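Local coordinates for protein polyisoprenyl-teichoic acid--peptidoglycan teichoic acid transferase TagV (Bacillus subtilis, PDB 6UF3) that belongs to the LytR-CpsA-Psr family of bacterial envelope proteins and folds as a mixed beta-sheet packed with helices, at residues A[12-17]-A[94-99]; A[20-25]-A[66-71]; A[112-117]-A[144-149]. All coordinates share one frame; numbering follows the deposited sequence.

Interaction 1. Residues A[12-17]-A[94-99]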
ATOM      1  N   GLY A  12      -2.059   2.532   4.727  1.00 21.46           N
ATOM      2  CA  GLY A  12      -2.431   3.929   4.847  1.00 20.70           C
ATOM      3  C   GLY A  12      -3.678   4.055   5.713  1.00 21.83           C
ATOM      4  O   GLY A  12      -4.680   3.387   5.458  1.00 22.40           O
ATOM      5  N   ILE A  13      -3.582   4.899   6.744  1.00 23.29           N
ATOM      6  CA  ILE A  13      -4.666   5.084   7.704  1.00 28.30           C
ATOM      7  C   ILE A  13      -4.890   6.572   7.947  1.00 32.85           C
ATOM      8  O   ILE A  13      -4.077   7.419   7.581  1.00 33.60           O
ATOM      9  CB  ILE A  13      -4.388   4.365   9.037  1.00 33.48           C
ATOM     10  CG1 ILE A  13      -3.216   5.029   9.752  1.00 32.15           C
ATOM     11  CG2 ILE A  13      -4.103   2.882   8.811  1.00 35.05           C
ATOM     12  CD1 ILE A  13      -2.978   4.463  11.124  1.00 40.04           C
ATOM     13  N   GLU A  14      -6.027   6.888   8.561  1.00 34.38           N
ATOM     14  CA  GLU A  14      -6.302   8.250   9.001  1.00 42.80           C
ATOM     15  C   GLU A  14      -5.938   8.435  10.469  1.00 48.17           C
ATOM     16  O   GLU A  14      -5.117   9.295  10.810  1.00 44.02           O
ATOM     17  CB  GLU A  14      -7.777   8.613   8.762  1.00 42.05           C
ATOM     18  CG  GLU A  14      -8.140  10.010   9.248  1.00 45.15           C
ATOM     19  CD  GLU A  14      -9.518  10.469   8.793  1.00 51.00           C
ATOM     20  OE1 GLU A  14     -10.174   9.742   8.016  1.00 52.08           O
ATOM     21  OE2 GLU A  14      -9.940  11.567   9.215  1.00 56.48           O
ATOM     22  N   ASP A  15      -6.519   7.618  11.347  1.00 52.69           N
ATOM     23  CA  ASP A  15      -6.316   7.717  12.787  1.00 47.38           C
ATOM     24  C   ASP A  15      -5.527   6.508  13.276  1.00 42.40           C
ATOM     25  O   ASP A  15      -5.987   5.367  13.141  1.00 44.17           O
ATOM     26  CB  ASP A  15      -7.654   7.799  13.526  1.00 56.21           C
ATOM     27  CG  ASP A  15      -8.468   9.021  13.141  1.00 63.26           C
ATOM     28  OD1 ASP A  15      -7.937  10.148  13.217  1.00 66.47           O
ATOM     29  OD2 ASP A  15      -9.647   8.848  12.761  1.00 63.35           O
ATOM     30  N   TYR A  16      -4.349   6.760  13.856  1.00 40.16           N
ATOM     31  CA  TYR A  16      -3.671   5.724  14.626  1.00 33.69           C
ATOM     32  C   TYR A  16      -4.469   5.316  15.866  1.00 43.10           C
ATOM     33  O   TYR A  16      -4.300   4.194  16.351  1.00 51.15           O
ATOM     34  CB  TYR A  16      -2.283   6.203  15.056  1.00 36.84           C
ATOM     35  CG  TYR A  16      -1.190   6.049  14.021  1.00 37.48           C
ATOM     36  CD1 TYR A  16      -0.736   4.794  13.639  1.00 40.59           C
ATOM     37  CD2 TYR A  16      -0.592   7.165  13.452  1.00 34.77           C
ATOM     38  CE1 TYR A  16       0.273   4.655  12.692  1.00 42.43           C
ATOM     39  CE2 TYR A  16       0.414   7.037  12.511  1.00 33.75           C
ATOM     40  CZ  TYR A  16       0.841   5.781  12.132  1.00 39.81           C
ATOM     41  OH  TYR A  16       1.844   5.661  11.190  1.00 36.87           O
ATOM     42  N   ALA A  17      -5.337   6.185  16.384  1.00 38.57           N
ATOM     43  CA  ALA A  17      -6.088   5.863  17.597  1.00 38.10           C
ATOM     44  C   ALA A  17      -7.465   6.508  17.554  1.00 54.09           C
ATOM     45  O   ALA A  17      -7.573   7.739  17.490  1.00 42.26           O
ATOM     46  CB  ALA A  17      -5.325   6.329  18.849  1.00 44.33           C
ATOM     47  N   VAL A  94       1.433   4.561   7.511  1.00 24.48           N
ATOM     48  CA  VAL A  94       1.475   6.017   7.444  1.00 26.55           C
ATOM     49  C   VAL A  94       0.068   6.575   7.626  1.00 23.19           C
ATOM     50  O   VAL A  94      -0.898   6.042   7.066  1.00 22.61           O
ATOM     51  CB  VAL A  94       2.138   6.483   6.128  1.00 33.31           C
ATOM     52  CG1 VAL A  94       1.218   6.326   4.904  1.00 30.10           C
ATOM     53  CG2 VAL A  94       2.653   7.866   6.275  1.00 39.51           C
ATOM     54  N   ASP A  95      -0.061   7.615   8.467  1.00 23.67           N
ATOM     55  CA  ASP A  95      -1.322   8.332   8.585  1.00 22.92           C
ATOM     56  C   ASP A  95      -1.244   9.549   7.658  1.00 21.64           C
ATOM     57  O   ASP A  95      -0.300   9.680   6.864  1.00 20.60           O
ATOM     58  CB  ASP A  95      -1.671   8.644  10.058  1.00 24.93           C
ATOM     59  CG  ASP A  95      -0.809   9.728  10.679  1.00 24.20           C
ATOM     60  OD1 ASP A  95       0.226  10.101  10.087  1.00 28.54           O
ATOM     61  OD2 ASP A  95      -1.191  10.190  11.779  1.00 26.68           O
ATOM     62  N   PHE A  96      -2.278  10.397   7.683  1.00 24.09           N
ATOM     63  CA  PHE A  96      -2.351  11.499   6.723  1.00 24.00           C
ATOM     64  C   PHE A  96      -1.181  12.458   6.898  1.00 25.22           C
ATOM     65  O   PHE A  96      -0.551  12.876   5.918  1.00 23.38           O
ATOM     66  CB  PHE A  96      -3.665  12.266   6.868  1.00 27.43           C
ATOM     67  CG  PHE A  96      -4.876  11.530   6.363  1.00 35.34           C
ATOM     68  CD1 PHE A  96      -4.759  10.287   5.766  1.00 34.55           C
ATOM     69  CD2 PHE A  96      -6.139  12.091   6.499  1.00 43.79           C
ATOM     70  CE1 PHE A  96      -5.877   9.615   5.309  1.00 42.40           C
ATOM     71  CE2 PHE A  96      -7.265  11.422   6.044  1.00 44.79           C
ATOM     72  CZ  PHE A  96      -7.129  10.183   5.447  1.00 41.40           C
ATOM     73  N   ASP A  97      -0.896  12.841   8.147  1.00 25.74           N
ATOM     74  CA  ASP A  97       0.192  13.788   8.394  1.00 25.40           C
ATOM     75  C   ASP A  97       1.534  13.187   8.005  1.00 25.25           C
ATOM     76  O   ASP A  97       2.368  13.849   7.372  1.00 23.89           O
ATOM     77  CB  ASP A  97       0.198  14.210   9.867  1.00 27.34           C
ATOM     78  CG  ASP A  97       1.230  15.285  10.155  1.00 37.21           C
ATOM     79  OD1 ASP A  97       2.312  14.944  10.685  1.00 29.99           O
ATOM     80  OD2 ASP A  97       0.957  16.466   9.835  1.00 38.32           O
ATOM     81  N   GLY A  98       1.765  11.930   8.391  1.00 24.50           N
ATOM     82  CA  GLY A  98       3.011  11.279   8.029  1.00 23.72           C
ATOM     83  C   GLY A  98       3.171  11.155   6.529  1.00 23.83           C
ATOM     84  O   GLY A  98       4.273  11.313   5.995  1.00 24.42           O
ATOM     85  N   PHE A  99       2.072  10.883   5.829  1.00 21.95           N
ATOM     86  CA  PHE A  99       2.138  10.730   4.382  1.00 19.75           C
ATOM     87  C   PHE A  99       2.532  12.039   3.721  1.00 23.55           C
ATOM     88  O   PHE A  99       3.396  12.065   2.820  1.00 23.39           O
ATOM     89  CB  PHE A  99       0.789  10.242   3.846  1.00 21.40           C
ATOM     90  CG  PHE A  99       0.708  10.237   2.339  1.00 22.20           C
ATOM     91  CD1 PHE A  99       1.273   9.205   1.604  1.00 26.44           C
ATOM     92  CD2 PHE A  99       0.077  11.271   1.664  1.00 22.38           C
ATOM     93  CE1 PHE A  99       1.213   9.206   0.225  1.00 25.69           C
ATOM     94  CE2 PHE A  99       0.008  11.272   0.282  1.00 21.59           C
ATOM     95  CZ  PHE A  99       0.574  10.240  -0.437  1.00 25.09           C
TER
HETATM   96  O   HOH W   1       2.575   8.022  10.184  1.00 27.20           O
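G12 and V94 form a parallel beta bridge at the C-terminal ends of strands 6-13 and 90-94, and D95 directly after it is the N-cap of helix 96-105. The bridge carries one bond between the segments, I13 N to V94 O at 2.9 Å, nearly straight with an N-H...O angle of 167°. One step further on, I13 O meets D95 CA at 3.1 Å in a CA-H...O contact. D95 holds its CG between its own backbone N and carbonyl carbon (chi1 72°), which turns the carboxylate back over the first helical turn; there OD1 accepts from G98 N at 2.9 Å. The Y16 ring lies against this capping carboxylate, CE2 3.5 Å from D95 CG, with the two planes 45° apart. Water 1 links the same pair, accepting from Y16 OH at 2.7 Å and from D95 N, while I13 CD1 packs on one face of the Y16 ring. On the other flank E14 spreads over a face of F96: its CB stands 4.0 Å from the ring centroid in a CH-pi contact, and the carboxylate runs on almost parallel to the ring. In the sheet, G12 bonds through its backbone to D26 and S27 of strand 25-34, so strand 6-13 is held from both neighbours; F96 reaches on to L144 and R148 of helix 140-148.

Interaction 2. Residues A[20-25]-A[66-71]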
ATOM      1  N   GLY A  20     -11.495   4.121  21.195  1.00 56.21           N
ATOM      2  CA  GLY A  20     -10.916   3.226  22.171  1.00 54.83           C
ATOM      3  C   GLY A  20      -9.981   2.178  21.612  1.00 56.90           C
ATOM      4  O   GLY A  20      -9.332   1.473  22.398  1.00 56.16           O
ATOM      5  N   GLN A  21      -9.891   2.050  20.284  1.00 53.99           N
ATOM      6  CA  GLN A  21      -8.990   1.115  19.619  1.00 51.41           C
ATOM      7  C   GLN A  21      -8.141   1.865  18.596  1.00 47.59           C
ATOM      8  O   GLN A  21      -7.542   2.899  18.916  1.00 46.24           O
ATOM      9  CB  GLN A  21      -9.775  -0.016  18.935  1.00 51.85           C
ATOM     10  CG  GLN A  21     -10.329  -1.097  19.876  1.00 58.76           C
ATOM     11  CD  GLN A  21     -11.176  -2.140  19.140  1.00 58.85           C
ATOM     12  OE1 GLN A  21     -12.236  -1.822  18.595  1.00 63.16           O
ATOM     13  NE2 GLN A  21     -10.702  -3.386  19.111  1.00 47.03           N
ATOM     14  N   LYS A  22      -8.089   1.353  17.365  1.00 47.17           N
ATOM     15  CA  LYS A  22      -7.434   2.008  16.238  1.00 43.18           C
ATOM     16  C   LYS A  22      -8.464   2.304  15.151  1.00 42.55           C
ATOM     17  O   LYS A  22      -9.606   1.843  15.203  1.00 44.14           O
ATOM     18  CB  LYS A  22      -6.297   1.144  15.666  1.00 38.95           C
ATOM     19  CG  LYS A  22      -5.446   0.430  16.707  1.00 48.58           C
ATOM     20  CD  LYS A  22      -4.050   1.030  16.803  1.00 49.29           C
ATOM     21  CE  LYS A  22      -3.370   0.632  18.108  1.00 56.06           C
ATOM     22  NZ  LYS A  22      -2.178   1.474  18.401  1.00 60.26           N
ATOM     23  N   GLY A  23      -8.046   3.085  14.139  1.00 39.59           N
ATOM     24  CA  GLY A  23      -8.926   3.406  13.032  1.00 37.46           C
ATOM     25  C   GLY A  23      -8.918   2.332  11.952  1.00 32.64           C
ATOM     26  O   GLY A  23      -8.087   1.430  11.952  1.00 32.50           O
ATOM     27  N   ARG A  24      -9.870   2.436  11.028  1.00 28.21           N
ATOM     28  CA  ARG A  24      -9.858   1.544   9.870  1.00 28.88           C
ATOM     29  C   ARG A  24      -8.752   1.949   8.901  1.00 30.54           C
ATOM     30  O   ARG A  24      -8.413   3.127   8.768  1.00 36.49           O
ATOM     31  CB  ARG A  24     -11.207   1.570   9.154  1.00 31.44           C
ATOM     32  CG  ARG A  24     -12.370   1.129  10.033  1.00 41.59           C
ATOM     33  CD  ARG A  24     -13.709   1.463   9.397  1.00 55.27           C
ATOM     34  NE  ARG A  24     -14.156   0.396   8.510  1.00 60.38           N
ATOM     35  CZ  ARG A  24     -14.970  -0.588   8.877  1.00 64.33           C
ATOM     36  NH1 ARG A  24     -15.434  -0.639  10.121  1.00 66.58           N
ATOM     37  NH2 ARG A  24     -15.321  -1.519   7.999  1.00 58.81           N
ATOM     38  N   SER A  25      -8.181   0.960   8.226  1.00 22.86           N
ATOM     39  CA  SER A  25      -7.193   1.264   7.207  1.00 21.97           C
ATOM     40  C   SER A  25      -7.900   1.719   5.935  1.00 28.34           C
ATOM     41  O   SER A  25      -9.027   1.315   5.642  1.00 33.03           O
ATOM     42  CB  SER A  25      -6.292   0.056   6.935  1.00 23.41           C
ATOM     43  OG  SER A  25      -7.044  -1.067   6.513  1.00 23.87           O
ATOM     44  N   ALA A  66     -11.491  -3.254   8.468  1.00 20.98           N
ATOM     45  CA  ALA A  66     -11.791  -3.264   9.895  1.00 22.10           C
ATOM     46  C   ALA A  66     -10.693  -3.929  10.716  1.00 20.86           C
ATOM     47  O   ALA A  66     -10.673  -3.750  11.940  1.00 25.93           O
ATOM     48  CB  ALA A  66     -13.129  -3.962  10.154  1.00 27.17           C
ATOM     49  N   ALA A  67      -9.778  -4.677  10.080  1.00 19.88           N
ATOM     50  CA  ALA A  67      -8.757  -5.381  10.855  1.00 22.38           C
ATOM     51  C   ALA A  67      -7.929  -4.417  11.696  1.00 22.06           C
ATOM     52  O   ALA A  67      -7.625  -4.701  12.854  1.00 22.28           O
ATOM     53  CB  ALA A  67      -7.839  -6.190   9.934  1.00 21.47           C
ATOM     54  N   TYR A  68      -7.530  -3.282  11.116  1.00 22.39           N
ATOM     55  CA  TYR A  68      -6.714  -2.330  11.861  1.00 21.56           C
ATOM     56  C   TYR A  68      -7.479  -1.771  13.044  1.00 25.30           C
ATOM     57  O   TYR A  68      -6.881  -1.449  14.073  1.00 26.03           O
ATOM     58  CB  TYR A  68      -6.240  -1.203  10.939  1.00 22.35           C
ATOM     59  CG  TYR A  68      -4.985  -0.495  11.412  1.00 24.40           C
ATOM     60  CD1 TYR A  68      -5.068   0.578  12.276  1.00 26.31           C
ATOM     61  CD2 TYR A  68      -3.726  -0.895  10.979  1.00 29.70           C
ATOM     62  CE1 TYR A  68      -3.934   1.236  12.725  1.00 32.40           C
ATOM     63  CE2 TYR A  68      -2.577  -0.236  11.422  1.00 32.20           C
ATOM     64  CZ  TYR A  68      -2.690   0.825  12.292  1.00 36.65           C
ATOM     65  OH  TYR A  68      -1.567   1.494  12.746  1.00 39.66           O
ATOM     66  N   SER A  69      -8.803  -1.667  12.918  1.00 26.75           N
ATOM     67  CA  SER A  69      -9.615  -1.168  14.010  1.00 31.13           C
ATOM     68  C   SER A  69      -9.911  -2.240  15.046  1.00 34.08           C
ATOM     69  O   SER A  69     -10.530  -1.936  16.069  1.00 38.11           O
ATOM     70  CB  SER A  69     -10.933  -0.618  13.470  1.00 37.07           C
ATOM     71  OG  SER A  69     -11.790  -1.690  13.122  1.00 36.81           O
ATOM     72  N   LYS A  70      -9.503  -3.482  14.800  1.00 30.13           N
ATOM     73  CA  LYS A  70      -9.807  -4.591  15.697  1.00 31.33           C
ATOM     74  C   LYS A  70      -8.543  -5.368  16.030  1.00 34.25           C
ATOM     75  O   LYS A  70      -8.475  -6.592  15.888  1.00 32.64           O
ATOM     76  CB  LYS A  70     -10.871  -5.480  15.063  1.00 30.43           C
ATOM     77  CG  LYS A  70     -12.197  -4.762  14.862  1.00 30.72           C
ATOM     78  CD  LYS A  70     -13.276  -5.722  14.431  1.00 37.28           C
ATOM     79  CE  LYS A  70     -14.588  -4.999  14.176  1.00 40.05           C
ATOM     80  NZ  LYS A  70     -14.984  -4.140  15.315  1.00 40.08           N
ATOM     81  N   GLY A  71      -7.510  -4.651  16.471  1.00 33.71           N
ATOM     82  CA  GLY A  71      -6.247  -5.269  16.829  1.00 33.21           C
ATOM     83  C   GLY A  71      -5.018  -4.567  16.277  1.00 34.59           C
ATOM     84  O   GLY A  71      -3.888  -4.987  16.538  1.00 38.93           O
TER
HETATM   85  O   HOH W   2      -7.607  -1.996  17.469  1.00 46.01           O
HETATM   86  O   HOH W   3      -7.096  -3.344   8.098  1.00 18.31           O
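Y68 and S69 press against the backbone of K22 and G23 where the loop leading into strand 25-34 passes the irregular helical turn 66-69. No direct hydrogen bond joins the two segments; the tight part is close van der Waals packing around carbonyl groups. G23 O sits at the edge of the Y68 ring, near its plane, 3.2 Å from CD1, and K22 O meets S69 CA at 3.2 Å in a CA-H...O contact. K22 CB in turn lies 3.1 Å from Y68 O and also touches the tyrosine ring obliquely. The Y68 ring is sent along this path by a chi1 of -157°, which sets CG roughly opposite the backbone N. The turn is braced from within: S69 OG, tucked between its own N and carbonyl carbon, donates to A66 O at 2.6 Å. Water 3 closes the buried end, bonded to S25 OG and accepting from Y68 N.

Toward solvent the fit is looser. R24 lays one face of its guanidinium over A66 CB, with NH2 3.9 Å away, and that nitrogen also makes a weak bond to N65. The Q21 amide lies beside S69 O without bonding to it, and the K22 chain, bent at chi2, carries its ammonium away from the turn. Water 2 spans this side unevenly, accepting from G71 N at 2.8 Å but only weakly from K22 N. Through their backbones S25 pairs with N65 and G23 probably with D15, while the Y68 side chain reaches M11 and I13 of strand 6-13 on the sheet and K73 and T76 of helix 72-84.

Interaction 3. Residues A[112-117]-A[144-149]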
ATOM      1  N   ASP A 112       0.650  10.858 -13.339  1.00 38.65           N
ATOM      2  CA  ASP A 112      -0.118  11.091 -14.561  1.00 39.75           C
ATOM      3  C   ASP A 112      -1.597  11.144 -14.182  1.00 36.22           C
ATOM      4  O   ASP A 112      -2.240  10.108 -13.999  1.00 39.53           O
ATOM      5  CB  ASP A 112       0.165  10.002 -15.589  1.00 45.96           C
ATOM      6  CG  ASP A 112      -0.286  10.387 -16.985  1.00 59.95           C
ATOM      7  OD1 ASP A 112      -0.817  11.506 -17.158  1.00 63.51           O
ATOM      8  OD2 ASP A 112      -0.106   9.570 -17.912  1.00 64.73           O
ATOM      9  N   VAL A 113      -2.124  12.358 -14.048  1.00 34.84           N
ATOM     10  CA  VAL A 113      -3.517  12.585 -13.648  1.00 39.16           C
ATOM     11  C   VAL A 113      -4.454  12.088 -14.745  1.00 42.06           C
ATOM     12  O   VAL A 113      -4.274  12.448 -15.925  1.00 43.49           O
ATOM     13  CB  VAL A 113      -3.744  14.080 -13.365  1.00 38.15           C
ATOM     14  CG1 VAL A 113      -5.204  14.352 -13.045  1.00 39.68           C
ATOM     15  CG2 VAL A 113      -2.847  14.530 -12.221  1.00 32.70           C
ATOM     16  N   PRO A 114      -5.476  11.283 -14.420  1.00 40.89           N
ATOM     17  CA  PRO A 114      -6.327  10.704 -15.470  1.00 43.37           C
ATOM     18  C   PRO A 114      -7.357  11.669 -16.035  1.00 48.86           C
ATOM     19  O   PRO A 114      -7.707  11.576 -17.217  1.00 54.22           O
ATOM     20  CB  PRO A 114      -7.003   9.529 -14.753  1.00 43.85           C
ATOM     21  CG  PRO A 114      -7.073   9.958 -13.342  1.00 37.44           C
ATOM     22  CD  PRO A 114      -5.815  10.761 -13.085  1.00 38.10           C
ATOM     23  N   PHE A 115      -7.854  12.595 -15.216  1.00 43.14           N
ATOM     24  CA  PHE A 115      -8.865  13.543 -15.666  1.00 47.89           C
ATOM     25  C   PHE A 115      -8.868  14.740 -14.728  1.00 52.44           C
ATOM     26  O   PHE A 115      -8.363  14.672 -13.606  1.00 51.77           O
ATOM     27  CB  PHE A 115     -10.255  12.897 -15.721  1.00 53.15           C
ATOM     28  CG  PHE A 115     -10.652  12.225 -14.438  1.00 52.59           C
ATOM     29  CD1 PHE A 115     -11.249  12.947 -13.417  1.00 52.47           C
ATOM     30  CD2 PHE A 115     -10.407  10.875 -14.246  1.00 48.88           C
ATOM     31  CE1 PHE A 115     -11.600  12.337 -12.231  1.00 50.26           C
ATOM     32  CE2 PHE A 115     -10.759  10.256 -13.062  1.00 53.31           C
ATOM     33  CZ  PHE A 115     -11.357  10.989 -12.054  1.00 52.10           C
ATOM     34  N   ASP A 116      -9.461  15.834 -15.199  1.00 56.42           N
ATOM     35  CA  ASP A 116      -9.525  17.053 -14.403  1.00 60.11           C
ATOM     36  C   ASP A 116     -10.496  16.881 -13.242  1.00 59.99           C
ATOM     37  O   ASP A 116     -11.604  16.364 -13.418  1.00 62.07           O
ATOM     38  CB  ASP A 116      -9.954  18.228 -15.279  1.00 69.14           C
ATOM     39  CG  ASP A 116      -8.870  18.662 -16.243  1.00 73.88           C
ATOM     40  OD1 ASP A 116      -8.329  17.793 -16.958  1.00 74.33           O
ATOM     41  OD2 ASP A 116      -8.566  19.872 -16.290  1.00 75.93           O
ATOM     42  N   PHE A 117     -10.081  17.314 -12.052  1.00 57.90           N
ATOM     43  CA  PHE A 117     -10.967  17.279 -10.892  1.00 58.91           C
ATOM     44  C   PHE A 117     -10.370  18.133  -9.785  1.00 60.25           C
ATOM     45  O   PHE A 117      -9.154  18.299  -9.706  1.00 59.94           O
ATOM     46  CB  PHE A 117     -11.198  15.844 -10.394  1.00 57.51           C
ATOM     47  CG  PHE A 117     -10.016  15.240  -9.683  1.00 55.91           C
ATOM     48  CD1 PHE A 117      -9.025  14.580 -10.394  1.00 55.29           C
ATOM     49  CD2 PHE A 117      -9.905  15.310  -8.303  1.00 53.69           C
ATOM     50  CE1 PHE A 117      -7.940  14.016  -9.744  1.00 51.51           C
ATOM     51  CE2 PHE A 117      -8.823  14.749  -7.649  1.00 52.17           C
ATOM     52  CZ  PHE A 117      -7.840  14.099  -8.370  1.00 48.72           C
ATOM     53  N   LEU A 144      -1.990  13.949  -0.969  1.00 23.37           N
ATOM     54  CA  LEU A 144      -3.016  13.398  -0.083  1.00 23.91           C
ATOM     55  C   LEU A 144      -4.402  13.568  -0.684  1.00 27.09           C
ATOM     56  O   LEU A 144      -5.202  12.620  -0.705  1.00 25.89           O
ATOM     57  CB  LEU A 144      -2.946  14.067   1.290  1.00 24.41           C
ATOM     58  CG  LEU A 144      -3.966  13.537   2.307  1.00 25.12           C
ATOM     59  CD1 LEU A 144      -3.682  12.068   2.567  1.00 25.71           C
ATOM     60  CD2 LEU A 144      -3.956  14.335   3.607  1.00 26.32           C
ATOM     61  N   ALA A 145      -4.714  14.777  -1.169  1.00 27.12           N
ATOM     62  CA  ALA A 145      -6.021  14.994  -1.785  1.00 29.19           C
ATOM     63  C   ALA A 145      -6.210  14.094  -3.001  1.00 34.31           C
ATOM     64  O   ALA A 145      -7.311  13.585  -3.244  1.00 32.48           O
ATOM     65  CB  ALA A 145      -6.197  16.465  -2.172  1.00 31.13           C
ATOM     66  N   TYR A 146      -5.142  13.897  -3.779  1.00 27.58           N
ATOM     67  CA  TYR A 146      -5.179  12.983  -4.915  1.00 29.19           C
ATOM     68  C   TYR A 146      -5.514  11.564  -4.469  1.00 31.83           C
ATOM     69  O   TYR A 146      -6.335  10.884  -5.098  1.00 32.93           O
ATOM     70  CB  TYR A 146      -3.824  13.025  -5.630  1.00 26.22           C
ATOM     71  CG  TYR A 146      -3.768  12.308  -6.959  1.00 26.58           C
ATOM     72  CD1 TYR A 146      -4.363  12.851  -8.086  1.00 29.63           C
ATOM     73  CD2 TYR A 146      -3.101  11.089  -7.084  1.00 28.54           C
ATOM     74  CE1 TYR A 146      -4.299  12.207  -9.307  1.00 32.23           C
ATOM     75  CE2 TYR A 146      -3.035  10.431  -8.304  1.00 28.60           C
ATOM     76  CZ  TYR A 146      -3.636  10.998  -9.410  1.00 30.88           C
ATOM     77  OH  TYR A 146      -3.586  10.367 -10.627  1.00 35.12           O
ATOM     78  N   ALA A 147      -4.889  11.108  -3.377  1.00 28.08           N
ATOM     79  CA  ALA A 147      -5.117   9.750  -2.889  1.00 28.86           C
ATOM     80  C   ALA A 147      -6.512   9.579  -2.316  1.00 32.53           C
ATOM     81  O   ALA A 147      -7.065   8.476  -2.370  1.00 35.87           O
ATOM     82  CB  ALA A 147      -4.084   9.386  -1.823  1.00 30.10           C
ATOM     83  N   ARG A 148      -7.096  10.651  -1.775  1.00 31.08           N
ATOM     84  CA  ARG A 148      -8.361  10.545  -1.053  1.00 35.03           C
ATOM     85  C   ARG A 148      -9.591  10.730  -1.933  1.00 38.68           C
ATOM     86  O   ARG A 148     -10.690  10.348  -1.511  1.00 41.89           O
ATOM     87  CB  ARG A 148      -8.412  11.574   0.081  1.00 33.79           C
ATOM     88  CG  ARG A 148      -7.470  11.278   1.232  1.00 37.70           C
ATOM     89  CD  ARG A 148      -7.483  12.405   2.256  1.00 39.27           C
ATOM     90  NE  ARG A 148      -8.715  12.429   3.046  1.00 45.92           N
ATOM     91  CZ  ARG A 148      -9.132  13.482   3.739  1.00 46.44           C
ATOM     92  NH1 ARG A 148      -8.420  14.605   3.735  1.00 47.63           N
ATOM     93  NH2 ARG A 148     -10.263  13.417   4.429  1.00 48.52           N
ATOM     94  N   MET A 149      -9.441  11.299  -3.129  1.00 34.59           N
ATOM     95  CA  MET A 149     -10.601  11.634  -3.945  1.00 43.65           C
ATOM     96  C   MET A 149     -11.451  10.400  -4.225  1.00 47.71           C
ATOM     97  O   MET A 149     -10.928   9.317  -4.503  1.00 45.24           O
ATOM     98  CB  MET A 149     -10.162  12.272  -5.262  1.00 50.18           C
ATOM     99  CG  MET A 149     -11.318  12.786  -6.107  1.00 54.30           C
ATOM    100  SD  MET A 149     -11.953  11.560  -7.270  1.00 61.64           S
ATOM    101  CE  MET A 149     -10.686  11.628  -8.537  1.00 56.02           C
TER
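Y146 OH is hydrogen-bonded to Q166 OE1 and lies against 112-117, 3.3 Å from P114 CD; Q166 NE2 bonds to D112 O, so a single amide ties the phenol to the end of strand 109-113. The contact packs the last turn of helix 140-148 against the break between strands 109-113 and 117-119, which pair with 134-138 and 129-131 in one long, interrupted beta hairpin, and has a Met-aromatic pair at its centre. With chi1 at -170°, Y146 swings its ring away from its own backbone N and out to V113, CE1 standing 4.0 Å from CG2. The Y146 and F117 side chains cross at about a right angle: Y146 CD1 comes to the edge of the F117 ring, near its plane, 3.7 Å from CZ. M149, just past the helix end, takes a face of the same ring. Bends at chi2 and chi3 fold its chain over, with CG 3.5 Å from F117 CE2 and SD farther off, above the ring. F131 stacks with F117 as well. F115 CZ approaches the methionine methyl to 3.6 Å. That methyl, M149 CE, sits 3.5 Å from the F117 ring centroid, only 3° off the ring normal.

Interaction 2 is nested within the loop that interaction 1 closes, and interaction 3 follows later in the chain. Interactions 1 and 2 lie about 12 Å apart, centre to centre, and touch, since both border the end of strand 6-13. Interaction 3, centred about 19 Å from the centre of interaction 1, joins helix 140-148 to the antiparallel pair 109-113/134-138, outside the six-stranded sheet, and touches interaction 1 where helices 96-105 and 140-148 meet. Interactions 2 and 3 do not meet, their nearest atoms being about 11 Å apart. Interaction 1 thus connects the loops at the C-terminal ends of the inner strands 6-13 and 90-94 with the helix-hairpin part of the fold.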